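Local coordinates for signal transduction protein TRAP (Staphylococcus aureus, PDB 4AE5), which probably acts, once phosphorylated, as a signal transducer that switches on the agr system and RNAIII synthesis, raising toxin and biofilm gene expression, at residues A[15-27]-A[36-48]. Sequence-based numbering, arbitrary orientation. Where two conformers were deposited one is given.
Sequences HQIKINNPTHQLF and VIFEETDGETVLK
Val46 is the bump to look at first: its side chain pushes into the hollow formed by Asn21, His24 and Leu26, where the chain leaves helix 11-20 and turns back toward the sheet. Its CG1 sits over the centre of the His24 ring, a CH-pi contact 3.5 Å from the centroid, while its CG2 lies 3.9 Å from Leu26 CD1. Next along the chain, Leu47 CD2 touches Ile17 CG2, at 3.8 Å, and Leu26 CD2. Leu26 CB in turn rests on Ile37 CD1, which also reaches Lys18 CB.

The ND1 edge of the same imidazole is met by Glu39. Its chi1 of 57° sets CG between backbone N and carbonyl carbon, and the chain then runs out extended; His24 ND1 gives OE1 a nearly straight 2.8 Å hydrogen bond, in the ring plane and on the syn lone pair. OE1 also accepts a hydrogen bond from a water that Gln25 N donates to, and OE2 accepts from Val46 N at 2.9 Å.

Farther along, Phe27 and Phe38 form an antiparallel hydrogen-bonded pair joining strands 27-30 and 35-41 of the closed barrel, with Phe27 CB over the Phe38 ring toward its rim.

Glu39 thus ties both loops to its strand, and its buried carboxylate, gripped on both oxygens, would tend to stabilise a protonated His24.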
ATOM      1  N   HIS A  15      -3.894 -16.343  -8.681  1.00 21.91           N
ATOM      2  CA  HIS A  15      -5.277 -16.790  -8.430  1.00 22.88           C
ATOM      3  C   HIS A  15      -5.308 -18.250  -7.925  1.00 24.44           C
ATOM      4  O   HIS A  15      -6.119 -18.608  -7.068  1.00 23.89           O
ATOM      5  CB  HIS A  15      -6.119 -16.627  -9.682  1.00 23.95           C
ATOM      6  CG  HIS A  15      -7.565 -16.920  -9.448  1.00 24.60           C
ATOM      7  ND1 HIS A  15      -8.124 -18.103  -9.732  1.00 25.90           N
ATOM      8  CD2 HIS A  15      -8.538 -16.148  -8.858  1.00 24.31           C
ATOM      9  CE1 HIS A  15      -9.419 -18.082  -9.413  1.00 26.73           C
ATOM     10  NE2 HIS A  15      -9.686 -16.882  -8.869  1.00 27.34           N
ATOM     11  N   GLN A  16      -4.375 -19.070  -8.402  1.00 24.36           N
ATOM     12  CA  GLN A  16      -4.208 -20.429  -7.833  1.00 25.87           C
ATOM     13  C   GLN A  16      -3.876 -20.370  -6.302  1.00 25.90           C
ATOM     14  O   GLN A  16      -4.416 -21.148  -5.496  1.00 24.70           O
ATOM     15  CB  GLN A  16      -3.115 -21.209  -8.604  1.00 26.11           C
ATOM     16  CG  GLN A  16      -3.023 -22.687  -8.186  1.00 26.32           C
ATOM     17  CD  GLN A  16      -4.238 -23.401  -8.681  1.00 27.58           C
ATOM     18  OE1 GLN A  16      -4.509 -23.400  -9.883  1.00 29.38           O
ATOM     19  NE2 GLN A  16      -5.018 -23.961  -7.770  1.00 27.22           N
ATOM     20  N   ILE A  17      -2.990 -19.442  -5.890  1.00 26.66           N
ATOM     21  CA  ILE A  17      -2.711 -19.280  -4.436  1.00 27.54           C
ATOM     22  C   ILE A  17      -3.978 -18.910  -3.720  1.00 26.59           C
ATOM     23  O   ILE A  17      -4.313 -19.491  -2.683  1.00 28.40           O
ATOM     24  CB  ILE A  17      -1.513 -18.326  -4.123  1.00 28.46           C
ATOM     25  CG1 ILE A  17      -0.201 -18.916  -4.708  1.00 30.22           C
ATOM     26  CG2 ILE A  17      -1.430 -18.014  -2.613  1.00 27.94           C
ATOM     27  CD1 ILE A  17       1.001 -17.981  -4.590  1.00 33.29           C
ATOM     28  N   LYS A  18      -4.735 -17.985  -4.301  1.00 26.52           N
ATOM     29  CA  LYS A  18      -5.974 -17.569  -3.689  1.00 26.84           C
ATOM     30  C   LYS A  18      -6.937 -18.730  -3.377  1.00 25.67           C
ATOM     31  O   LYS A  18      -7.469 -18.879  -2.242  1.00 23.88           O
ATOM     32  CB  LYS A  18      -6.652 -16.552  -4.586  1.00 27.63           C
ATOM     33  CG  LYS A  18      -7.466 -15.556  -3.811  1.00 31.53           C
ATOM     34  CD  LYS A  18      -7.982 -14.505  -4.759  1.00 35.78           C
ATOM     35  CE  LYS A  18      -9.492 -14.586  -4.831  1.00 40.55           C
ATOM     36  NZ  LYS A  18     -10.109 -14.164  -3.551  1.00 40.78           N
ATOM     37  N   ILE A  19      -7.151 -19.541  -4.387  1.00 24.95           N
ATOM     38  CA  ILE A  19      -8.169 -20.598  -4.318  0.50 26.11           C
ATOM     39  C   ILE A  19      -7.686 -21.836  -3.540  1.00 25.67           C
ATOM     40  O   ILE A  19      -8.497 -22.561  -2.953  1.00 26.56           O
ATOM     41  CB  ILE A  19      -8.683 -20.969  -5.719  0.50 26.48           C
ATOM     42  CG1 ILE A  19      -9.257 -19.747  -6.437  0.50 26.41           C
ATOM     43  CG2 ILE A  19      -9.753 -22.052  -5.656  0.50 28.61           C
ATOM     44  CD1 ILE A  19     -10.605 -19.307  -5.895  0.50 26.40           C
ATOM     45  N   ASN A  20      -6.381 -22.059  -3.538  1.00 26.18           N
ATOM     46  CA  ASN A  20      -5.763 -23.069  -2.673  1.00 27.65           C
ATOM     47  C   ASN A  20      -5.831 -22.760  -1.195  1.00 27.20           C
ATOM     48  O   ASN A  20      -5.719 -23.675  -0.384  1.00 29.01           O
ATOM     49  CB  ASN A  20      -4.281 -23.344  -3.053  1.00 28.09           C
ATOM     50  CG  ASN A  20      -4.138 -24.049  -4.393  1.00 29.70           C
ATOM     51  OD1 ASN A  20      -3.010 -24.383  -4.818  1.00 31.67           O
ATOM     52  ND2 ASN A  20      -5.253 -24.272  -5.074  1.00 27.83           N
ATOM     53  N   ASN A  21      -6.044 -21.501  -0.823  1.00 27.06           N
ATOM     54  CA  ASN A  21      -5.917 -21.092   0.594  1.00 28.84           C
ATOM     55  C   ASN A  21      -7.134 -20.316   1.040  1.00 27.73           C
ATOM     56  O   ASN A  21      -7.023 -19.140   1.380  1.00 26.03           O
ATOM     57  CB  ASN A  21      -4.647 -20.247   0.772  1.00 30.28           C
ATOM     58  CG  ASN A  21      -3.377 -21.042   0.530  1.00 31.01           C
ATOM     59  OD1 ASN A  21      -2.666 -20.884  -0.501  1.00 32.25           O
ATOM     60  ND2 ASN A  21      -3.097 -21.927   1.446  1.00 30.25           N
ATOM     61  N   PRO A  22      -8.308 -20.971   1.022  1.00 28.91           N
ATOM     62  CA  PRO A  22      -9.566 -20.270   1.196  1.00 29.19           C
ATOM     63  C   PRO A  22      -9.770 -19.697   2.642  1.00 30.36           C
ATOM     64  O   PRO A  22     -10.565 -18.755   2.812  1.00 30.87           O
ATOM     65  CB  PRO A  22     -10.604 -21.354   0.868  1.00 30.11           C
ATOM     66  CG  PRO A  22      -9.933 -22.658   1.117  1.00 30.22           C
ATOM     67  CD  PRO A  22      -8.449 -22.440   1.177  1.00 30.06           C
ATOM     68  N   THR A  23      -9.067 -20.241   3.646  1.00 31.27           N
ATOM     69  CA  THR A  23      -9.126 -19.721   5.032  1.00 30.97           C
ATOM     70  C   THR A  23      -8.349 -18.376   5.278  1.00 30.37           C
ATOM     71  O   THR A  23      -8.451 -17.741   6.351  1.00 31.48           O
ATOM     72  CB  THR A  23      -8.659 -20.766   6.062  1.00 33.77           C
ATOM     73  OG1 THR A  23      -7.267 -21.074   5.859  1.00 33.33           O
ATOM     74  CG2 THR A  23      -9.553 -22.102   6.017  1.00 34.74           C
ATOM     75  N   HIS A  24      -7.573 -17.967   4.290  1.00 28.58           N
ATOM     76  CA  HIS A  24      -6.788 -16.775   4.320  1.00 28.59           C
ATOM     77  C   HIS A  24      -7.458 -15.711   3.500  1.00 28.00           C
ATOM     78  O   HIS A  24      -7.937 -15.990   2.369  1.00 28.31           O
ATOM     79  CB  HIS A  24      -5.379 -17.019   3.752  1.00 27.09           C
ATOM     80  CG  HIS A  24      -4.472 -17.738   4.723  1.00 30.17           C
ATOM     81  ND1 HIS A  24      -3.405 -17.141   5.308  1.00 28.97           N
ATOM     82  CD2 HIS A  24      -4.555 -19.023   5.259  1.00 30.40           C
ATOM     83  CE1 HIS A  24      -2.821 -18.026   6.166  1.00 32.17           C
ATOM     84  NE2 HIS A  24      -3.517 -19.181   6.108  1.00 31.13           N
ATOM     85  N   GLN A  25      -7.395 -14.478   4.022  1.00 26.09           N
ATOM     86  CA  GLN A  25      -8.049 -13.327   3.401  1.00 26.41           C
ATOM     87  C   GLN A  25      -7.070 -12.648   2.473  1.00 24.86           C
ATOM     88  O   GLN A  25      -6.385 -11.655   2.852  1.00 25.40           O
ATOM     89  CB  GLN A  25      -8.493 -12.324   4.478  1.00 29.85           C
ATOM     90  CG  GLN A  25      -9.484 -12.876   5.491  1.00 34.23           C
ATOM     91  CD  GLN A  25      -8.857 -13.076   6.886  1.00 41.47           C
ATOM     92  OE1 GLN A  25      -8.050 -13.990   7.099  1.00 41.95           O
ATOM     93  NE2 GLN A  25      -9.229 -12.206   7.844  1.00 45.89           N
ATOM     94  N   LEU A  26      -7.028 -13.134   1.237  1.00 24.96           N
ATOM     95  CA  LEU A  26      -6.087 -12.629   0.251  1.00 22.32           C
ATOM     96  C   LEU A  26      -6.832 -11.692  -0.703  1.00 22.16           C
ATOM     97  O   LEU A  26      -7.973 -11.959  -1.062  1.00 21.72           O
ATOM     98  CB  LEU A  26      -5.433 -13.814  -0.488  1.00 24.22           C
ATOM     99  CG  LEU A  26      -4.438 -14.708   0.257  1.00 23.55           C
ATOM    100  CD1 LEU A  26      -4.442 -16.120  -0.288  1.00 26.26           C
ATOM    101  CD2 LEU A  26      -3.010 -14.183   0.095  1.00 24.95           C
ATOM    102  N   PHE A  27      -6.191 -10.573  -1.056  1.00 20.15           N
ATOM    103  CA  PHE A  27      -6.799  -9.543  -1.957  1.00 19.27           C
ATOM    104  C   PHE A  27      -5.940  -9.469  -3.242  1.00 18.49           C
ATOM    105  O   PHE A  27      -4.736  -9.160  -3.213  1.00 18.09           O
ATOM    106  CB  PHE A  27      -6.870  -8.206  -1.207  1.00 18.17           C
ATOM    107  CG  PHE A  27      -7.766  -8.278   0.031  1.00 19.68           C
ATOM    108  CD1 PHE A  27      -9.149  -8.158  -0.098  1.00 21.09           C
ATOM    109  CD2 PHE A  27      -7.235  -8.548   1.279  1.00 21.57           C
ATOM    110  CE1 PHE A  27     -10.000  -8.233   1.024  1.00 22.03           C
ATOM    111  CE2 PHE A  27      -8.079  -8.644   2.418  1.00 22.82           C
ATOM    112  CZ  PHE A  27      -9.452  -8.475   2.285  1.00 21.53           C
ATOM    113  N   VAL A  36      -1.008  -8.608  -8.687  1.00 17.41           N
ATOM    114  CA  VAL A  36      -0.513  -8.396  -7.336  1.00 17.52           C
ATOM    115  C   VAL A  36      -1.482  -9.112  -6.344  1.00 18.56           C
ATOM    116  O   VAL A  36      -2.716  -9.038  -6.502  1.00 18.06           O
ATOM    117  CB  VAL A  36      -0.534  -6.845  -7.039  1.00 18.35           C
ATOM    118  CG1 VAL A  36      -0.141  -6.558  -5.605  1.00 19.27           C
ATOM    119  CG2 VAL A  36       0.392  -6.101  -7.971  1.00 17.77           C
ATOM    120  N   ILE A  37      -0.940  -9.776  -5.313  1.00 19.22           N
ATOM    121  CA  ILE A  37      -1.785 -10.289  -4.243  1.00 18.32           C
ATOM    122  C   ILE A  37      -1.195  -9.930  -2.834  1.00 18.35           C
ATOM    123  O   ILE A  37       0.059  -9.909  -2.659  1.00 19.15           O
ATOM    124  CB  ILE A  37      -2.065 -11.803  -4.445  1.00 19.26           C
ATOM    125  CG1 ILE A  37      -3.290 -12.276  -3.620  1.00 19.01           C
ATOM    126  CG2 ILE A  37      -0.840 -12.626  -4.054  1.00 18.82           C
ATOM    127  CD1 ILE A  37      -3.783 -13.645  -4.051  1.00 19.49           C
ATOM    128  N   PHE A  38      -2.075  -9.674  -1.853  1.00 18.44           N
ATOM    129  CA  PHE A  38      -1.577  -9.419  -0.447  1.00 17.69           C
ATOM    130  C   PHE A  38      -2.530  -9.942   0.634  1.00 18.25           C
ATOM    131  O   PHE A  38      -3.732 -10.155   0.352  1.00 18.12           O
ATOM    132  CB  PHE A  38      -1.213  -7.934  -0.218  1.00 16.68           C
ATOM    133  CG  PHE A  38      -2.368  -6.955  -0.385  1.00 17.29           C
ATOM    134  CD1 PHE A  38      -3.253  -6.696   0.673  1.00 16.62           C
ATOM    135  CD2 PHE A  38      -2.566  -6.254  -1.595  1.00 16.99           C
ATOM    136  CE1 PHE A  38      -4.348  -5.802   0.512  1.00 16.84           C
ATOM    137  CE2 PHE A  38      -3.628  -5.358  -1.753  1.00 17.10           C
ATOM    138  CZ  PHE A  38      -4.525  -5.125  -0.721  1.00 17.41           C
ATOM    139  N   GLU A  39      -1.986 -10.139   1.841  1.00 18.37           N
ATOM    140  CA  GLU A  39      -2.775 -10.444   3.008  1.00 19.69           C
ATOM    141  C   GLU A  39      -2.144  -9.724   4.145  1.00 19.19           C
ATOM    142  O   GLU A  39      -0.955  -9.524   4.158  1.00 19.51           O
ATOM    143  CB  GLU A  39      -2.871 -11.973   3.323  1.00 21.77           C
ATOM    144  CG  GLU A  39      -1.539 -12.669   3.501  1.00 21.84           C
ATOM    145  CD  GLU A  39      -1.694 -14.137   3.922  1.00 23.91           C
ATOM    146  OE1 GLU A  39      -2.754 -14.544   4.412  1.00 26.66           O
ATOM    147  OE2 GLU A  39      -0.779 -14.899   3.719  1.00 26.01           O
ATOM    148  N   GLU A  40      -2.951  -9.373   5.123  1.00 21.97           N
ATOM    149  CA  GLU A  40      -2.480  -8.694   6.310  1.00 22.45           C
ATOM    150  C   GLU A  40      -2.831  -9.576   7.509  1.00 22.78           C
ATOM    151  O   GLU A  40      -4.021  -9.880   7.741  1.00 22.65           O
ATOM    152  CB  GLU A  40      -3.275  -7.395   6.403  1.00 22.50           C
ATOM    153  CG  GLU A  40      -3.002  -6.519   7.612  1.00 25.63           C
ATOM    154  CD  GLU A  40      -3.647  -5.142   7.351  1.00 25.38           C
ATOM    155  OE1 GLU A  40      -4.890  -4.951   7.459  1.00 26.83           O
ATOM    156  OE2 GLU A  40      -2.912  -4.292   6.927  1.00 26.74           O
ATOM    157  N   THR A  41      -1.855  -9.903   8.348  1.00 23.90           N
ATOM    158  CA  THR A  41      -2.154 -10.815   9.453  1.00 23.16           C
ATOM    159  C   THR A  41      -1.051 -10.725  10.486  1.00 25.12           C
ATOM    160  O   THR A  41       0.108 -10.443  10.126  1.00 21.92           O
ATOM    161  CB  THR A  41      -2.257 -12.296   8.943  1.00 24.92           C
ATOM    162  OG1 THR A  41      -2.508 -13.196  10.022  1.00 25.93           O
ATOM    163  CG2 THR A  41      -0.990 -12.734   8.257  1.00 24.97           C
ATOM    164  N   ASP A  42      -1.384 -10.992  11.760  1.00 24.88           N
ATOM    165  CA  ASP A  42      -0.316 -11.223  12.693  1.00 27.10           C
ATOM    166  C   ASP A  42       0.120 -12.697  12.762  1.00 28.39           C
ATOM    167  O   ASP A  42       0.917 -13.030  13.624  1.00 29.09           O
ATOM    168  CB  ASP A  42      -0.675 -10.686  14.103  1.00 29.94           C
ATOM    169  CG  ASP A  42      -1.847 -11.389  14.689  1.00 32.59           C
ATOM    170  OD1 ASP A  42      -2.404 -12.323  14.040  1.00 33.34           O
ATOM    171  OD2 ASP A  42      -2.220 -11.027  15.812  1.00 35.15           O
ATOM    172  N   GLY A  43      -0.414 -13.586  11.911  1.00 30.09           N
ATOM    173  CA  GLY A  43       0.046 -14.993  11.923  1.00 30.87           C
ATOM    174  C   GLY A  43       0.992 -15.363  10.782  1.00 33.76           C
ATOM    175  O   GLY A  43       1.756 -14.523  10.301  1.00 30.87           O
ATOM    176  N   GLU A  44       0.931 -16.623  10.337  1.00 33.00           N
ATOM    177  CA  GLU A  44       1.704 -17.102   9.167  1.00 35.77           C
ATOM    178  C   GLU A  44       1.058 -16.655   7.861  1.00 33.11           C
ATOM    179  O   GLU A  44      -0.155 -16.641   7.760  1.00 33.06           O
ATOM    180  CB  GLU A  44       1.836 -18.641   9.143  1.00 39.59           C
ATOM    181  CG  GLU A  44       2.395 -19.255  10.412  1.00 43.92           C
ATOM    182  CD  GLU A  44       3.724 -18.654  10.862  1.00 47.91           C
ATOM    183  OE1 GLU A  44       4.614 -18.361  10.035  1.00 50.52           O
ATOM    184  OE2 GLU A  44       3.885 -18.478  12.077  1.00 54.40           O
ATOM    185  N   THR A  45       1.866 -16.295   6.876  1.00 30.65           N
ATOM    186  CA  THR A  45       1.360 -16.039   5.514  1.00 31.39           C
ATOM    187  C   THR A  45       1.432 -17.340   4.667  1.00 33.85           C
ATOM    188  O   THR A  45       2.263 -18.245   4.935  1.00 34.74           O
ATOM    189  CB  THR A  45       2.140 -14.901   4.788  1.00 30.23           C
ATOM    190  OG1 THR A  45       1.583 -14.743   3.481  1.00 29.62           O
ATOM    191  CG2 THR A  45       3.584 -15.269   4.611  1.00 32.59           C
ATOM    192  N   VAL A  46       0.562 -17.443   3.667  1.00 33.24           N
ATOM    193  CA  VAL A  46       0.653 -18.528   2.678  1.00 33.75           C
ATOM    194  C   VAL A  46       1.447 -18.162   1.402  1.00 35.66           C
ATOM    195  O   VAL A  46       1.563 -18.966   0.474  1.00 36.86           O
ATOM    196  CB  VAL A  46      -0.746 -19.080   2.301  1.00 32.84           C
ATOM    197  CG1 VAL A  46      -1.341 -19.841   3.485  1.00 32.74           C
ATOM    198  CG2 VAL A  46      -1.670 -17.956   1.806  1.00 29.65           C
ATOM    199  N   LEU A  47       2.006 -16.957   1.362  1.00 34.04           N
ATOM    200  CA  LEU A  47       2.748 -16.498   0.186  1.00 33.32           C
ATOM    201  C   LEU A  47       4.194 -16.940   0.321  1.00 35.10           C
ATOM    202  O   LEU A  47       4.678 -17.039   1.444  1.00 37.19           O
ATOM    203  CB  LEU A  47       2.641 -14.986   0.092  1.00 31.15           C
ATOM    204  CG  LEU A  47       1.208 -14.499  -0.109  1.00 30.85           C
ATOM    205  CD1 LEU A  47       1.183 -12.970  -0.145  1.00 30.39           C
ATOM    206  CD2 LEU A  47       0.673 -15.100  -1.405  1.00 32.01           C
ATOM    207  N   LYS A  48       4.876 -17.260  -0.783  1.00 37.37           N
ATOM    208  CA  LYS A  48       6.292 -17.721  -0.729  1.00 42.39           C
ATOM    209  C   LYS A  48       7.275 -16.627  -1.202  1.00 41.47           C
ATOM    210  O   LYS A  48       7.053 -15.978  -2.222  1.00 42.56           O
ATOM    211  CB  LYS A  48       6.518 -19.037  -1.517  1.00 43.46           C
ATOM    212  CG  LYS A  48       5.413 -20.076  -1.328  1.00 46.45           C
ATOM    213  CD  LYS A  48       5.963 -21.487  -1.102  1.00 52.06           C
ATOM    214  CE  LYS A  48       6.445 -22.189  -2.379  1.00 53.65           C
ATOM    215  NZ  LYS A  48       5.499 -23.244  -2.857  1.00 55.66           N
TER
HETATM  216  O   HOH W   1      -5.262 -14.075   6.003  1.00 37.64           O
HETATM  217  O   HOH W   2      -5.654  -9.850   4.733  1.00 43.38           O